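Putative nucleoside-diphosphate-sugar epimerase (Staphylococcus aureus subsp. aureus, PDB 3E48) is of unknown function but probably binds NAD(H) or NADP(H) in a Rossmann-type domain, perhaps as a nucleoside-diphosphate-sugar epimerase. Local coordinates at residues V86-V90 with Y123-L128; Y135-A141 with W191-L197; N2-A8 with H27-V32; V60-M66 with A92-V98. One frame throughout, in Å; residues are numbered along the deposited sequence.

Contact 1 of 4, residues V86-V90 with Y123-L128; sequences VENLV and YASRLL
With CG anti to the backbone N (chi1 -174°), Tyr123 carries its ring toward helix 84-96, where Glu87, its side chain bent at chi2, brings a carboxylate round to the phenol. Tyr123 OH donates to Glu87 OE2 at 2.6 Å. The oxygen is met on its anti side, somewhat out of the carboxylate plane, and lies at the edge of the tyrosine ring, the carboxylate and ring planes standing 64° apart. Beneath this bond runs an apolar seam. Leu127 CD2 sits against Val86 CG2 at 3.6 Å and also touches Val90 CG2 (3.9 Å), so one methyl bridges two turns of the facing helix. CG1 of Val86 comes up to the edge of the tyrosine ring, 3.8 Å from Tyr123 CD1. The helix segments run nearly parallel, 20° between directions and 10.2 Å between axes, as neighbouring helices do on one side of a Rossmann-type parallel sheet; Ala124 and Leu128 rest on Phe103 of strand 100-106. Leu127 CD2 also lies 3.5 Å from Glu87 OE2, an apolar neighbour for the carboxylate. At the dimer interface, Phe80 of the second subunit packs on Glu87 and Tyr123, and Pro119 of that subunit on Leu127.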
# COMPACT_ATOMS: atom_id res chain seq x y z
N VAL B 86 -11.21 -4.55 -3.77
CA VAL B 86 -11.04 -3.18 -4.22
C VAL B 86 -11.00 -3.10 -5.73
O VAL B 86 -11.44 -2.12 -6.31
CB VAL B 86 -9.74 -2.55 -3.63
CG1 VAL B 86 -8.52 -3.29 -4.13
CG2 VAL B 86 -9.68 -1.07 -4.00
N GLU B 87 -10.46 -4.14 -6.38
CA GLU B 87 -10.43 -4.14 -7.83
C GLU B 87 -11.87 -4.12 -8.32
O GLU B 87 -12.21 -3.37 -9.23
CB GLU B 87 -9.74 -5.40 -8.37
CG GLU B 87 -8.21 -5.40 -8.29
CD GLU B 87 -7.55 -4.38 -9.20
OE1 GLU B 87 -8.10 -4.11 -10.29
OE2 GLU B 87 -6.47 -3.86 -8.85
N ASN B 88 -12.73 -4.92 -7.69
CA ASN B 88 -14.12 -4.97 -8.10
C ASN B 88 -14.84 -3.66 -7.80
O ASN B 88 -15.68 -3.21 -8.57
CB ASN B 88 -14.83 -6.16 -7.46
CG ASN B 88 -14.36 -7.48 -8.05
OD1 ASN B 88 -13.80 -7.51 -9.15
ND2 ASN B 88 -14.61 -8.57 -7.33
N LEU B 89 -14.50 -3.05 -6.67
CA LEU B 89 -15.10 -1.78 -6.29
C LEU B 89 -14.88 -0.75 -7.39
O LEU B 89 -15.82 -0.14 -7.88
CB LEU B 89 -14.48 -1.28 -4.98
CG LEU B 89 -14.79 0.17 -4.58
CD1 LEU B 89 -16.28 0.34 -4.31
CD2 LEU B 89 -13.97 0.51 -3.34
N VAL B 90 -13.62 -0.58 -7.79
CA VAL B 90 -13.27 0.38 -8.84
C VAL B 90 -13.88 0.02 -10.19
O VAL B 90 -14.41 0.89 -10.89
CB VAL B 90 -11.74 0.51 -8.99
CG1 VAL B 90 -11.41 1.42 -10.17
CG2 VAL B 90 -11.14 1.07 -7.71
N TYR B 123 -2.55 -0.75 -0.92
CA TYR B 123 -2.98 -1.00 -2.29
C TYR B 123 -4.30 -0.30 -2.62
O TYR B 123 -4.44 0.31 -3.68
CB TYR B 123 -3.11 -2.50 -2.51
CG TYR B 123 -3.40 -2.93 -3.93
CD1 TYR B 123 -4.71 -2.92 -4.44
CD2 TYR B 123 -2.38 -3.42 -4.75
CE1 TYR B 123 -4.99 -3.39 -5.72
CE2 TYR B 123 -2.65 -3.88 -6.03
CZ TYR B 123 -3.95 -3.87 -6.51
OH TYR B 123 -4.20 -4.37 -7.77
N ALA B 124 -5.26 -0.39 -1.70
CA ALA B 124 -6.57 0.21 -1.88
C ALA B 124 -6.50 1.72 -2.10
O ALA B 124 -7.09 2.26 -3.04
CB ALA B 124 -7.45 -0.10 -0.67
N SER B 125 -5.78 2.41 -1.22
CA SER B 125 -5.63 3.86 -1.32
C SER B 125 -5.06 4.25 -2.68
O SER B 125 -5.60 5.12 -3.37
CB SER B 125 -4.71 4.37 -0.20
OG SER B 125 -4.53 5.77 -0.27
N ARG B 126 -3.98 3.59 -3.07
CA ARG B 126 -3.36 3.88 -4.36
C ARG B 126 -4.25 3.53 -5.55
O ARG B 126 -4.32 4.29 -6.51
CB ARG B 126 -2.01 3.16 -4.43
CG ARG B 126 -1.07 3.68 -3.36
CD ARG B 126 0.14 2.79 -3.10
NE ARG B 126 1.08 3.48 -2.22
CZ ARG B 126 0.87 3.71 -0.92
NH1 ARG B 126 -0.25 3.30 -0.33
NH2 ARG B 126 1.77 4.40 -0.22
N LEU B 127 -4.94 2.39 -5.48
CA LEU B 127 -5.81 2.02 -6.59
C LEU B 127 -6.89 3.09 -6.78
O LEU B 127 -7.22 3.44 -7.91
CB LEU B 127 -6.48 0.66 -6.34
CG LEU B 127 -7.19 0.05 -7.57
CD1 LEU B 127 -6.15 -0.31 -8.64
CD2 LEU B 127 -7.97 -1.18 -7.15
N LEU B 128 -7.43 3.61 -5.69
CA LEU B 128 -8.44 4.65 -5.80
C LEU B 128 -7.83 5.86 -6.49
O LEU B 128 -8.45 6.48 -7.36
CB LEU B 128 -8.99 5.03 -4.42
CG LEU B 128 -9.93 3.97 -3.87
CD1 LEU B 128 -10.11 4.15 -2.37
CD2 LEU B 128 -11.28 4.06 -4.58

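Contact 2 of 4, residues Y135-A141 with W191-L197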
# COMPACT_ATOMS: atom_id res chain seq x y z
N TYR B 135 -12.94 10.40 -4.72
CA TYR B 135 -13.07 9.58 -3.53
C TYR B 135 -12.64 10.29 -2.25
O TYR B 135 -11.92 11.30 -2.29
CB TYR B 135 -12.28 8.27 -3.68
CG TYR B 135 -10.77 8.43 -3.67
CD1 TYR B 135 -10.10 8.93 -4.79
CD2 TYR B 135 -10.02 8.12 -2.54
CE1 TYR B 135 -8.71 9.11 -4.77
CE2 TYR B 135 -8.65 8.29 -2.51
CZ TYR B 135 -8.00 8.79 -3.62
OH TYR B 135 -6.63 8.98 -3.58
N THR B 136 -13.10 9.75 -1.13
CA THR B 136 -12.80 10.27 0.19
C THR B 136 -12.26 9.07 0.95
O THR B 136 -12.96 8.06 1.08
CB THR B 136 -14.08 10.80 0.88
OG1 THR B 136 -14.67 11.82 0.06
CG2 THR B 136 -13.77 11.38 2.25
N TYR B 137 -11.02 9.15 1.41
CA TYR B 137 -10.41 8.04 2.12
C TYR B 137 -10.46 8.31 3.62
O TYR B 137 -9.83 9.25 4.12
CB TYR B 137 -8.98 7.84 1.62
CG TYR B 137 -8.43 6.46 1.91
CD1 TYR B 137 -7.81 6.17 3.12
CD2 TYR B 137 -8.60 5.42 0.99
CE1 TYR B 137 -7.37 4.88 3.42
CE2 TYR B 137 -8.16 4.13 1.28
CZ TYR B 137 -7.55 3.87 2.49
OH TYR B 137 -7.13 2.60 2.80
N VAL B 138 -11.22 7.49 4.33
CA VAL B 138 -11.39 7.64 5.77
C VAL B 138 -10.64 6.56 6.51
O VAL B 138 -10.97 5.38 6.40
CB VAL B 138 -12.89 7.55 6.14
CG1 VAL B 138 -13.07 7.77 7.64
CG2 VAL B 138 -13.69 8.57 5.34
N ARG B 139 -9.62 6.93 7.28
CA ARG B 139 -8.86 5.94 8.03
C ARG B 139 -9.37 5.91 9.46
O ARG B 139 -9.62 6.96 10.06
CB ARG B 139 -7.37 6.28 7.97
CG ARG B 139 -6.80 6.13 6.56
CD ARG B 139 -5.44 6.80 6.37
NE ARG B 139 -4.38 6.14 7.12
CZ ARG B 139 -3.80 6.65 8.20
NH1 ARG B 139 -4.19 7.84 8.66
NH2 ARG B 139 -2.84 5.98 8.82
N MSE B 140 -9.56 4.72 10.01
CA MSE B 140 -10.04 4.61 11.38
C MSE B 140 -9.02 3.99 12.32
O MSE B 140 -8.18 3.19 11.90
CB MSE B 140 -11.34 3.79 11.41
CG MSE B 140 -11.17 2.33 11.04
SE MSE B 140 -12.86 1.39 10.83
CE MSE B 140 -12.38 0.33 9.29
N ALA B 141 -9.09 4.38 13.59
CA ALA B 141 -8.19 3.85 14.62
C ALA B 141 -8.75 2.50 15.07
O ALA B 141 -9.71 2.00 14.47
CB ALA B 141 -8.10 4.82 15.80
N TRP B 191 -16.10 15.98 1.13
CA TRP B 191 -15.62 14.95 0.22
C TRP B 191 -14.30 15.28 -0.48
O TRP B 191 -13.94 16.45 -0.62
CB TRP B 191 -16.70 14.66 -0.83
CG TRP B 191 -17.99 14.15 -0.26
CD1 TRP B 191 -18.33 14.03 1.06
CD2 TRP B 191 -19.12 13.66 -1.01
NE1 TRP B 191 -19.60 13.50 1.18
CE2 TRP B 191 -20.10 13.26 -0.07
CE3 TRP B 191 -19.39 13.53 -2.38
CZ2 TRP B 191 -21.34 12.74 -0.46
CZ3 TRP B 191 -20.62 13.00 -2.77
CH2 TRP B 191 -21.58 12.62 -1.81
N GLY B 192 -13.59 14.24 -0.92
CA GLY B 192 -12.34 14.44 -1.64
C GLY B 192 -11.11 14.65 -0.78
O GLY B 192 -10.04 14.95 -1.29
N LYS B 193 -11.27 14.50 0.53
CA LYS B 193 -10.15 14.69 1.43
C LYS B 193 -9.83 13.38 2.15
O LYS B 193 -10.62 12.43 2.13
CB LYS B 193 -10.49 15.78 2.44
CG LYS B 193 -9.27 16.34 3.14
CD LYS B 193 -8.36 17.07 2.16
CE LYS B 193 -6.91 16.94 2.57
NZ LYS B 193 -6.47 15.51 2.51
N ARG B 194 -8.67 13.33 2.79
CA ARG B 194 -8.23 12.16 3.52
C ARG B 194 -8.46 12.45 5.00
O ARG B 194 -8.04 13.50 5.50
CB ARG B 194 -6.74 11.91 3.26
CG ARG B 194 -6.25 10.51 3.63
CD ARG B 194 -4.78 10.34 3.22
NE ARG B 194 -4.28 8.99 3.45
CZ ARG B 194 -4.53 7.95 2.66
NH1 ARG B 194 -4.03 6.76 2.95
NH2 ARG B 194 -5.27 8.10 1.56
N TYR B 195 -9.12 11.54 5.70
CA TYR B 195 -9.43 11.73 7.11
C TYR B 195 -8.92 10.60 8.00
O TYR B 195 -8.74 9.47 7.56
CB TYR B 195 -10.94 11.83 7.32
CG TYR B 195 -11.58 13.03 6.67
CD1 TYR B 195 -11.44 14.30 7.22
CD2 TYR B 195 -12.31 12.90 5.49
CE1 TYR B 195 -12.01 15.42 6.61
CE2 TYR B 195 -12.88 14.01 4.87
CZ TYR B 195 -12.73 15.27 5.44
OH TYR B 195 -13.27 16.38 4.83
N LEU B 196 -8.69 10.93 9.26
CA LEU B 196 -8.29 9.95 10.26
C LEU B 196 -9.26 10.15 11.42
O LEU B 196 -9.32 11.23 12.00
CB LEU B 196 -6.86 10.18 10.76
CG LEU B 196 -6.47 9.36 11.99
CD1 LEU B 196 -6.55 7.86 11.71
CD2 LEU B 196 -5.06 9.76 12.41
N LEU B 197 -10.03 9.12 11.73
CA LEU B 197 -10.96 9.20 12.84
C LEU B 197 -10.28 8.52 14.03
O LEU B 197 -10.20 7.30 14.10
CB LEU B 197 -12.28 8.50 12.49
CG LEU B 197 -13.04 9.13 11.31
CD1 LEU B 197 -14.34 8.37 11.05
CD2 LEU B 197 -13.33 10.59 11.62
O HOH W 1 -9.07 12.64 -3.23
O HOH W 2 -5.61 9.99 7.34
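Arg194 lies flat on Tyr137: guanidinium and ring are 8° from parallel with centres 4.5 Å apart, an offset cation-pi stack in which Tyr137 CD1 sits under one guanidinium face. The two side chains run alongside each other in the same direction, Arg194 extended from CG to NE. Its NH2 also bonds to Ser125, which helps fix the rotation of the group. Arg139 crosses obliquely, bringing CD to 3.7 Å from Arg194 NH1; the two guanidinium planes are 16° apart. Arg139 NH2 hydrogen-bonds Gln257 while its NE forms a salt bridge with Asp109, which also makes a long, weak ion pair with Arg194. On the opposite sheet face, Val138 CG1 meets Leu197 CD1 at 3.7 Å, while Thr136 CG2 approaches the edge of the Tyr195 ring, 3.8 Å from CE2. The parallel strands beneath are joined by nearly straight bonds, such as Tyr195 N to Tyr137 O (2.9 Å). A bond from Ala141 N to Leu197 O continues the pairing. In the mainly parallel sheet of the Rossmann-type fold, strand 134-143 is thereby held between 194-203, its parallel partner here, and 100-106, whose backbone bonds it on its other edge; helix 118-131 covers the Tyr137 face, and Ile184 of helix 174-186 packs against Val138 and Tyr195.

Contact 3 of 4, residues N2-A8 with H27-V32; sequences NIMLTGA and HFHIGV
Met4, a selenomethionine, bends at chi2 and chi3 (73° and 63°) and folds its side chain over the neighbouring strand, so that SE lies 3.2 Å from Gly31 N while CE reaches His29 CB. Gly31, with no side chain, leaves its backbone open to this close approach of the selenium. The other face is apolar and also well filled. Ala8 CB meets Ile30 CB at 3.6 Å, and Leu5 CB touches the Phe28 ring at CZ (3.9 Å). Between the faces, the parallel backbones exchange regular bonds, including Leu5 N to His29 O (2.9 Å) and Gly7 N to Gly31 O (3.0 Å).

The N-terminal end is less buried, with His27 exposed and Asn2 and His29 partly so. Here Asn2 OD1 meets His27 CB and His29 CE1, the latter at 3.6 Å, with the amide plane perpendicular to the His29 ring. His29 grips Ile3 O twice: its backbone N donates at 2.7 Å, and its ring ND1 donates to the same Ile3 O at 3.2 Å, from above the carbonyl plane (40° out of it). These two hydrogen bonds to one acceptor hold the ring against strand 3-6.

Helix 11-22 connects strands 3-6 and 28-32 as a beta-alpha-beta crossover, the first of the Rossmann-type fold, and packs on Leu5, Ala8 and Phe28. Strand 68-71 bonds the far edge of strand 3-6, and strand 47-50 lies beyond 28-32.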
# COMPACT_ATOMS: atom_id res chain seq x y z
N ASN B 2 -28.23 9.12 -4.87
CA ASN B 2 -28.35 7.77 -4.33
C ASN B 2 -27.08 7.29 -3.67
O ASN B 2 -26.02 7.23 -4.30
CB ASN B 2 -28.78 6.82 -5.45
CG ASN B 2 -30.12 7.21 -6.04
OD1 ASN B 2 -31.12 7.30 -5.33
ND2 ASN B 2 -30.14 7.46 -7.34
N ILE B 3 -27.20 6.95 -2.39
CA ILE B 3 -26.09 6.48 -1.58
C ILE B 3 -26.21 4.98 -1.33
O ILE B 3 -27.29 4.47 -1.04
CB ILE B 3 -26.08 7.18 -0.21
CG1 ILE B 3 -26.12 8.69 -0.38
CG2 ILE B 3 -24.84 6.77 0.57
CD1 ILE B 3 -26.35 9.44 0.91
N MSE B 4 -25.08 4.29 -1.43
CA MSE B 4 -25.03 2.85 -1.22
C MSE B 4 -23.96 2.51 -0.18
O MSE B 4 -22.80 2.89 -0.35
CB MSE B 4 -24.72 2.15 -2.54
CG MSE B 4 -24.02 0.82 -2.39
SE MSE B 4 -25.18 -0.58 -1.74
CE MSE B 4 -26.41 -0.60 -3.22
N LEU B 5 -24.36 1.82 0.88
CA LEU B 5 -23.42 1.40 1.92
C LEU B 5 -23.23 -0.11 1.78
O LEU B 5 -24.19 -0.87 1.92
CB LEU B 5 -23.98 1.70 3.31
CG LEU B 5 -23.15 1.15 4.48
CD1 LEU B 5 -21.79 1.85 4.52
CD2 LEU B 5 -23.89 1.36 5.80
N THR B 6 -22.01 -0.56 1.50
CA THR B 6 -21.77 -2.00 1.38
C THR B 6 -21.38 -2.58 2.74
O THR B 6 -20.83 -1.87 3.58
CB THR B 6 -20.66 -2.33 0.35
OG1 THR B 6 -19.39 -1.87 0.83
CG2 THR B 6 -20.95 -1.68 -1.00
N GLY B 7 -21.68 -3.86 2.94
CA GLY B 7 -21.35 -4.51 4.20
C GLY B 7 -22.12 -3.92 5.37
O GLY B 7 -21.66 -3.92 6.51
N ALA B 8 -23.32 -3.43 5.08
CA ALA B 8 -24.19 -2.79 6.06
C ALA B 8 -24.60 -3.61 7.28
O ALA B 8 -24.94 -3.03 8.32
CB ALA B 8 -25.43 -2.26 5.36
N HIS B 27 -32.69 8.19 0.04
CA HIS B 27 -32.00 7.57 -1.10
C HIS B 27 -30.88 6.66 -0.60
O HIS B 27 -29.88 6.47 -1.28
CB HIS B 27 -31.40 8.65 -2.00
CG HIS B 27 -32.34 9.78 -2.29
ND1 HIS B 27 -33.55 9.60 -2.92
CD2 HIS B 27 -32.23 11.11 -2.06
CE1 HIS B 27 -34.15 10.77 -3.06
NE2 HIS B 27 -33.37 11.70 -2.55
N PHE B 28 -31.07 6.09 0.59
CA PHE B 28 -30.08 5.22 1.20
C PHE B 28 -30.30 3.76 0.84
O PHE B 28 -31.37 3.19 1.10
CB PHE B 28 -30.10 5.40 2.72
CG PHE B 28 -28.81 5.04 3.39
CD1 PHE B 28 -28.57 3.75 3.85
CD2 PHE B 28 -27.82 6.01 3.57
CE1 PHE B 28 -27.38 3.42 4.48
CE2 PHE B 28 -26.62 5.69 4.20
CZ PHE B 28 -26.40 4.39 4.66
N HIS B 29 -29.28 3.15 0.26
CA HIS B 29 -29.34 1.75 -0.15
C HIS B 29 -28.23 0.99 0.56
O HIS B 29 -27.22 1.57 0.95
CB HIS B 29 -29.10 1.62 -1.65
CG HIS B 29 -30.03 2.43 -2.50
ND1 HIS B 29 -30.02 3.81 -2.50
CD2 HIS B 29 -30.98 2.06 -3.38
CE1 HIS B 29 -30.93 4.25 -3.35
NE2 HIS B 29 -31.52 3.21 -3.90
N ILE B 30 -28.42 -0.31 0.72
CA ILE B 30 -27.40 -1.14 1.34
C ILE B 30 -27.13 -2.35 0.46
O ILE B 30 -28.03 -2.84 -0.23
CB ILE B 30 -27.80 -1.62 2.76
CG1 ILE B 30 -29.03 -2.53 2.69
CG2 ILE B 30 -28.05 -0.42 3.66
CD1 ILE B 30 -29.43 -3.11 4.03
N GLY B 31 -25.89 -2.81 0.48
CA GLY B 31 -25.49 -3.96 -0.31
C GLY B 31 -24.97 -5.02 0.64
O GLY B 31 -23.92 -4.83 1.25
N VAL B 32 -25.69 -6.13 0.75
CA VAL B 32 -25.31 -7.21 1.66
C VAL B 32 -25.24 -8.57 0.98
O VAL B 32 -25.90 -8.81 -0.03
CB VAL B 32 -26.31 -7.31 2.82
CG1 VAL B 32 -26.25 -6.05 3.67
CG2 VAL B 32 -27.72 -7.50 2.27

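Contact 4 of 4, residues V60-M66 with A92-V98; sequences VEAFKGM and AAKQSGV
Ser96 reaches across to the neighbouring helix with its hydroxyl: OG stands beside its own backbone N, opposite the carbonyl carbon (chi1 -63°), which directs it at Val60 O. It donates there at 2.7 Å, tilted 28° from the carbonyl plane, and also lies against Val60 CG1. The apolar half of this first shell centres on Ala92. Its CB fits between Val60 and Phe63, 3.5 Å from Phe63 CD2, and the small side chain lets the backbones close to 4.3 Å between Val60 CA and Ala92 CA. The Phe63 ring turns an edge toward the backbone, with Ala93 N near the ring plane. Val98 CG2 closes in at the root of that side chain, 3.8 Å from Phe63 CB. Gly97 leaves helix 84-96 through a Schellman motif, its positive phi accompanied by Val98 N bonding back to Ala93 O at 2.8 Å and, weakly, Gly97 N to Lys94 O, while a type II beta turn from Phe63 to Met66 follows helix 56-63. With these two chain ends side by side, Val98 lies next to Phe63 and Ser96 O near Gly65, where a water accepts from Gly65 N and donates to Ser96 O, 2.9 Å each. Farther out, Lys64 NZ forms a salt bridge with Glu61 OE2. Arg49 bonds to the carbonyls of Ala62 and Lys64, Val69 of strand 68-71 lies under Phe63 and Val98, and Leu89 also touches Phe63.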
# COMPACT_ATOMS: atom_id res chain seq x y z
N VAL B 60 -21.06 -4.79 -10.04
CA VAL B 60 -21.54 -3.96 -11.13
C VAL B 60 -23.05 -3.77 -11.04
O VAL B 60 -23.56 -2.65 -11.13
CB VAL B 60 -21.21 -4.58 -12.51
CG1 VAL B 60 -21.90 -3.79 -13.62
CG2 VAL B 60 -19.70 -4.58 -12.73
N GLU B 61 -23.77 -4.87 -10.86
CA GLU B 61 -25.23 -4.81 -10.76
C GLU B 61 -25.70 -3.97 -9.58
O GLU B 61 -26.59 -3.14 -9.72
CB GLU B 61 -25.81 -6.23 -10.64
CG GLU B 61 -25.68 -7.06 -11.90
CD GLU B 61 -26.34 -6.40 -13.10
OE1 GLU B 61 -27.50 -5.95 -12.97
OE2 GLU B 61 -25.70 -6.35 -14.18
N ALA B 62 -25.10 -4.19 -8.42
CA ALA B 62 -25.47 -3.47 -7.21
C ALA B 62 -25.23 -1.96 -7.31
O ALA B 62 -25.94 -1.18 -6.67
CB ALA B 62 -24.70 -4.03 -6.01
N PHE B 63 -24.25 -1.56 -8.10
CA PHE B 63 -23.90 -0.15 -8.25
C PHE B 63 -24.71 0.60 -9.30
O PHE B 63 -24.61 1.83 -9.41
CB PHE B 63 -22.40 0.01 -8.57
CG PHE B 63 -21.48 -0.27 -7.40
CD1 PHE B 63 -21.96 -0.74 -6.18
CD2 PHE B 63 -20.11 -0.05 -7.53
CE1 PHE B 63 -21.09 -1.00 -5.11
CE2 PHE B 63 -19.24 -0.30 -6.47
CZ PHE B 63 -19.73 -0.77 -5.26
N LYS B 64 -25.50 -0.11 -10.10
CA LYS B 64 -26.31 0.55 -11.12
C LYS B 64 -27.23 1.57 -10.46
O LYS B 64 -27.93 1.26 -9.49
CB LYS B 64 -27.15 -0.47 -11.90
CG LYS B 64 -26.33 -1.34 -12.84
CD LYS B 64 -27.20 -2.34 -13.57
CE LYS B 64 -26.38 -3.12 -14.59
NZ LYS B 64 -27.20 -4.14 -15.31
N GLY B 65 -27.22 2.80 -10.96
CA GLY B 65 -28.08 3.83 -10.40
C GLY B 65 -27.57 4.51 -9.13
O GLY B 65 -28.22 5.42 -8.62
N MSE B 66 -26.42 4.09 -8.61
CA MSE B 66 -25.87 4.70 -7.40
C MSE B 66 -24.94 5.86 -7.73
O MSE B 66 -24.27 5.86 -8.76
CB MSE B 66 -25.13 3.65 -6.57
CG MSE B 66 -25.97 2.47 -6.16
SE MSE B 66 -27.38 3.00 -4.91
CE MSE B 66 -28.77 3.07 -6.14
N ALA B 92 -16.57 -1.79 -10.90
CA ALA B 92 -18.01 -1.60 -10.87
C ALA B 92 -18.40 -0.13 -10.80
O ALA B 92 -19.39 0.28 -11.40
CB ALA B 92 -18.61 -2.36 -9.69
N ALA B 93 -17.63 0.67 -10.07
CA ALA B 93 -17.93 2.09 -9.97
C ALA B 93 -17.84 2.72 -11.36
O ALA B 93 -18.69 3.53 -11.73
CB ALA B 93 -16.95 2.78 -9.00
N LYS B 94 -16.84 2.33 -12.13
CA LYS B 94 -16.68 2.88 -13.48
C LYS B 94 -17.76 2.39 -14.43
O LYS B 94 -18.38 3.17 -15.15
CB LYS B 94 -15.31 2.52 -14.05
CG LYS B 94 -14.15 3.24 -13.39
CD LYS B 94 -12.84 2.92 -14.08
CE LYS B 94 -11.70 3.77 -13.56
NZ LYS B 94 -10.43 3.46 -14.27
N GLN B 95 -17.98 1.08 -14.42
CA GLN B 95 -18.97 0.44 -15.28
C GLN B 95 -20.38 0.99 -15.07
O GLN B 95 -21.08 1.30 -16.03
CB GLN B 95 -18.97 -1.07 -15.01
CG GLN B 95 -19.53 -1.94 -16.13
CD GLN B 95 -18.64 -1.95 -17.36
OE1 GLN B 95 -17.41 -2.04 -17.26
NE2 GLN B 95 -19.25 -1.89 -18.54
N SER B 96 -20.77 1.12 -13.81
CA SER B 96 -22.12 1.58 -13.50
C SER B 96 -22.29 3.08 -13.26
O SER B 96 -23.39 3.54 -12.94
CB SER B 96 -22.66 0.76 -12.32
OG SER B 96 -22.76 -0.60 -12.71
N GLY B 97 -21.21 3.83 -13.41
CA GLY B 97 -21.29 5.28 -13.27
C GLY B 97 -21.37 5.91 -11.89
O GLY B 97 -22.00 6.96 -11.73
N VAL B 98 -20.75 5.28 -10.91
CA VAL B 98 -20.73 5.81 -9.55
C VAL B 98 -19.76 7.00 -9.57
O VAL B 98 -18.62 6.87 -10.02
CB VAL B 98 -20.24 4.75 -8.55
CG1 VAL B 98 -20.12 5.35 -7.15
CG2 VAL B 98 -21.20 3.57 -8.54
O HOH W 3 -26.17 3.32 -13.61
O HOH W 4 -24.92 5.26 -11.39

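In the fold
From the N terminus, contact 3 comes first, closing the short loop through helix 11-22. Contact 4 opens next at helix 56-63, but contact 1 opens before it closes: both use helix 84-96, so the two cross along the chain, and they touch. Contact 1 ends on helix 118-131, which leads into strand 134-143, where contact 2 opens; it closes about fifty residues later at strand 194-203, in series after the others. No contact nests within another. Leu128 packs on Tyr135 between contacts 1 and 2, and Met4 on Met66 between contacts 3 and 4. Contacts 2 and 3 lie on the same sheet, while contacts 4 and 1 tie helix 84-96 to helices 56-63 and 118-131 on one side of it.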